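Metalloregulator ScaR (Streptococcus gordonii, PDB 3HRS) probably represses transcription in response to manganese, binding DNA as a homodimer of the DtxR/MntR family. Local coordinates at residues E137-T142 with I153-H158. Residues are numbered along the deposited sequence; the frame is centred on the assembly and turned at random.
Sequences EKHKLT and ILARVH. With SO4 (sulfate ion), chain C.
R156 reaches from strand 150-157 to the loop before it, presenting an edge of its guanidinium to the carbonyl O of H139 and a face to the carboxylate of E137. NH2 donates to the backbone O of H139 at 3.2 Å, with an N-H...O angle of 148° and the oxygen tilted somewhat out of the guanidinium plane; NE adds a weak bond to the same carbonyl. The E137 carboxylate is stacked at 24° to the guanidinium plane. Its OE1 is 3.2 Å from R156 NH1, a salt bridge of charges alone, since no N-H points at that oxygen. R156 leaves the strand with CG anti to the backbone N and bends at chi3 (78°), which turns the guanidinium across the E137 side chain. Next to this pair, the methyl of A155 makes a CH-pi contact over one face of the H139 ring, offset toward its CD2-NE2 rim, while K138 CB covers the opposite face.

A sulfate, probably from the crystallisation liquor, takes a weak bond from R156 NH1 and a 2.7 Å bond from H158 ND1 to its O3; R76 and the backbone N of D159 also bind it. R76 bridges to E137 OE2 as well. A155 and R156 both face Y210 of strand 209-212, a classic beta bulge in the SH3-like FeoA domain.

H124 lies about 5 Å from R156 between side chains; it and D159 are zinc ligands in a structure of this protein, but no metal is bound here. Beside that site, E137 probably offsets part of the positive charge of R76 and R156, and R156 ties the loop to the strand.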
loop_
_atom_site.group_PDB
_atom_site.type_symbol
_atom_site.label_atom_id
_atom_site.label_comp_id
_atom_site.label_asym_id
_atom_site.label_seq_id
_atom_site.Cartn_x
_atom_site.Cartn_y
_atom_site.Cartn_z
ATOM N N GLU A 137 -2.699 -6.244 -25.207
ATOM C CA GLU A 137 -4.072 -6.428 -24.751
ATOM C C GLU A 137 -4.785 -7.638 -25.346
ATOM O O GLU A 137 -4.731 -7.859 -26.532
ATOM C CB GLU A 137 -4.890 -5.156 -24.959
ATOM C CG GLU A 137 -4.231 -3.938 -24.320
ATOM C CD GLU A 137 -4.670 -3.665 -22.890
ATOM O OE1 GLU A 137 -4.387 -2.550 -22.400
ATOM O OE2 GLU A 137 -5.297 -4.536 -22.254
ATOM N N LYS A 138 -5.444 -8.427 -24.498
ATOM C CA LYS A 138 -6.218 -9.565 -24.982
ATOM C C LYS A 138 -7.339 -9.041 -25.849
ATOM O O LYS A 138 -7.655 -9.636 -26.871
ATOM C CB LYS A 138 -6.795 -10.362 -23.817
ATOM C CG LYS A 138 -7.527 -11.674 -24.151
ATOM C CD LYS A 138 -8.152 -12.266 -22.854
ATOM C CE LYS A 138 -9.200 -13.367 -23.108
ATOM N NZ LYS A 138 -10.134 -13.618 -21.939
ATOM N N HIS A 139 -7.923 -7.917 -25.444
ATOM C CA HIS A 139 -9.099 -7.382 -26.125
ATOM C C HIS A 139 -8.874 -6.050 -26.815
ATOM O O HIS A 139 -8.895 -4.993 -26.163
ATOM C CB HIS A 139 -10.274 -7.227 -25.162
ATOM C CG HIS A 139 -10.647 -8.494 -24.485
ATOM N ND1 HIS A 139 -10.481 -9.722 -25.083
ATOM C CD2 HIS A 139 -11.177 -8.731 -23.263
ATOM C CE1 HIS A 139 -10.888 -10.667 -24.254
ATOM N NE2 HIS A 139 -11.322 -10.092 -23.145
ATOM N N LYS A 140 -8.726 -6.100 -28.138
ATOM C CA LYS A 140 -8.523 -4.892 -28.910
ATOM C C LYS A 140 -9.774 -4.373 -29.624
ATOM O O LYS A 140 -9.892 -3.172 -29.854
ATOM C CB LYS A 140 -7.358 -5.076 -29.875
ATOM C CG LYS A 140 -6.055 -4.570 -29.294
ATOM C CD LYS A 140 -4.861 -4.971 -30.134
ATOM C CE LYS A 140 -4.378 -6.361 -29.766
ATOM N NZ LYS A 140 -3.154 -6.712 -30.538
ATOM N N LEU A 141 -10.710 -5.258 -29.956
ATOM C CA LEU A 141 -11.856 -4.878 -30.792
ATOM C C LEU A 141 -12.870 -3.969 -30.083
ATOM O O LEU A 141 -13.613 -4.400 -29.194
ATOM C CB LEU A 141 -12.531 -6.125 -31.373
ATOM C CG LEU A 141 -13.626 -5.985 -32.444
ATOM C CD1 LEU A 141 -15.031 -6.161 -31.871
ATOM C CD2 LEU A 141 -13.519 -4.676 -33.213
ATOM N N THR A 142 -12.890 -2.702 -30.493
ATOM C CA THR A 142 -13.750 -1.690 -29.878
ATOM C C THR A 142 -15.156 -1.708 -30.487
ATOM O O THR A 142 -15.351 -2.206 -31.590
ATOM C CB THR A 142 -13.114 -0.270 -29.963
ATOM O OG1 THR A 142 -13.883 0.657 -29.191
ATOM C CG2 THR A 142 -13.070 0.225 -31.381
ATOM N N ILE A 153 -19.782 -10.304 -26.426
ATOM C CA ILE A 153 -19.395 -10.197 -25.021
ATOM C C ILE A 153 -18.776 -8.833 -24.760
ATOM O O ILE A 153 -17.952 -8.352 -25.543
ATOM C CB ILE A 153 -18.340 -11.220 -24.602
ATOM C CG1 ILE A 153 -18.487 -12.534 -25.361
ATOM C CG2 ILE A 153 -18.429 -11.473 -23.113
ATOM C CD1 ILE A 153 -17.411 -13.557 -24.955
ATOM N N LEU A 154 -19.170 -8.208 -23.660
ATOM C CA LEU A 154 -18.538 -6.962 -23.245
ATOM C C LEU A 154 -17.250 -7.297 -22.517
ATOM O O LEU A 154 -17.246 -7.479 -21.302
ATOM C CB LEU A 154 -19.456 -6.187 -22.319
ATOM C CG LEU A 154 -18.951 -4.778 -22.081
ATOM C CD1 LEU A 154 -18.242 -4.344 -23.332
ATOM C CD2 LEU A 154 -20.125 -3.873 -21.770
ATOM N N ALA A 155 -16.149 -7.366 -23.259
ATOM C CA ALA A 155 -14.923 -7.960 -22.727
ATOM C C ALA A 155 -14.039 -7.021 -21.921
ATOM O O ALA A 155 -13.478 -7.436 -20.909
ATOM C CB ALA A 155 -14.137 -8.639 -23.814
ATOM N N ARG A 156 -13.904 -5.770 -22.354
ATOM C CA ARG A 156 -13.141 -4.795 -21.566
ATOM C C ARG A 156 -13.760 -3.404 -21.623
ATOM O O ARG A 156 -14.525 -3.095 -22.518
ATOM C CB ARG A 156 -11.668 -4.766 -21.999
ATOM C CG ARG A 156 -10.903 -3.542 -21.539
ATOM C CD ARG A 156 -9.397 -3.663 -21.790
ATOM N NE ARG A 156 -9.001 -3.414 -23.172
ATOM C CZ ARG A 156 -8.102 -2.503 -23.541
ATOM N NH1 ARG A 156 -7.512 -1.730 -22.637
ATOM N NH2 ARG A 156 -7.792 -2.359 -24.822
ATOM N N VAL A 157 -13.445 -2.581 -20.637
ATOM C CA VAL A 157 -13.861 -1.189 -20.633
ATOM C C VAL A 157 -12.667 -0.426 -20.103
ATOM O O VAL A 157 -11.859 -0.975 -19.368
ATOM C CB VAL A 157 -15.043 -0.941 -19.687
ATOM C CG1 VAL A 157 -16.128 -1.952 -19.919
ATOM C CG2 VAL A 157 -14.585 -1.007 -18.248
ATOM N N HIS A 158 -12.535 0.831 -20.489
ATOM C CA HIS A 158 -11.423 1.623 -20.004
ATOM C C HIS A 158 -11.663 1.948 -18.550
ATOM O O HIS A 158 -12.793 2.058 -18.128
ATOM C CB HIS A 158 -11.246 2.899 -20.843
ATOM C CG HIS A 158 -10.322 2.723 -22.007
ATOM N ND1 HIS A 158 -8.957 2.888 -21.902
ATOM C CD2 HIS A 158 -10.561 2.364 -23.290
ATOM C CE1 HIS A 158 -8.397 2.650 -23.076
ATOM N NE2 HIS A 158 -9.348 2.328 -23.934
HETATM S S SO4 C . -7.467 1.280 -19.555
HETATM O O1 SO4 C . -8.300 0.179 -20.056
HETATM O O2 SO4 C . -6.453 1.568 -20.564
HETATM O O3 SO4 C . -8.263 2.496 -19.329
HETATM O O4 SO4 C . -6.818 0.869 -18.298
#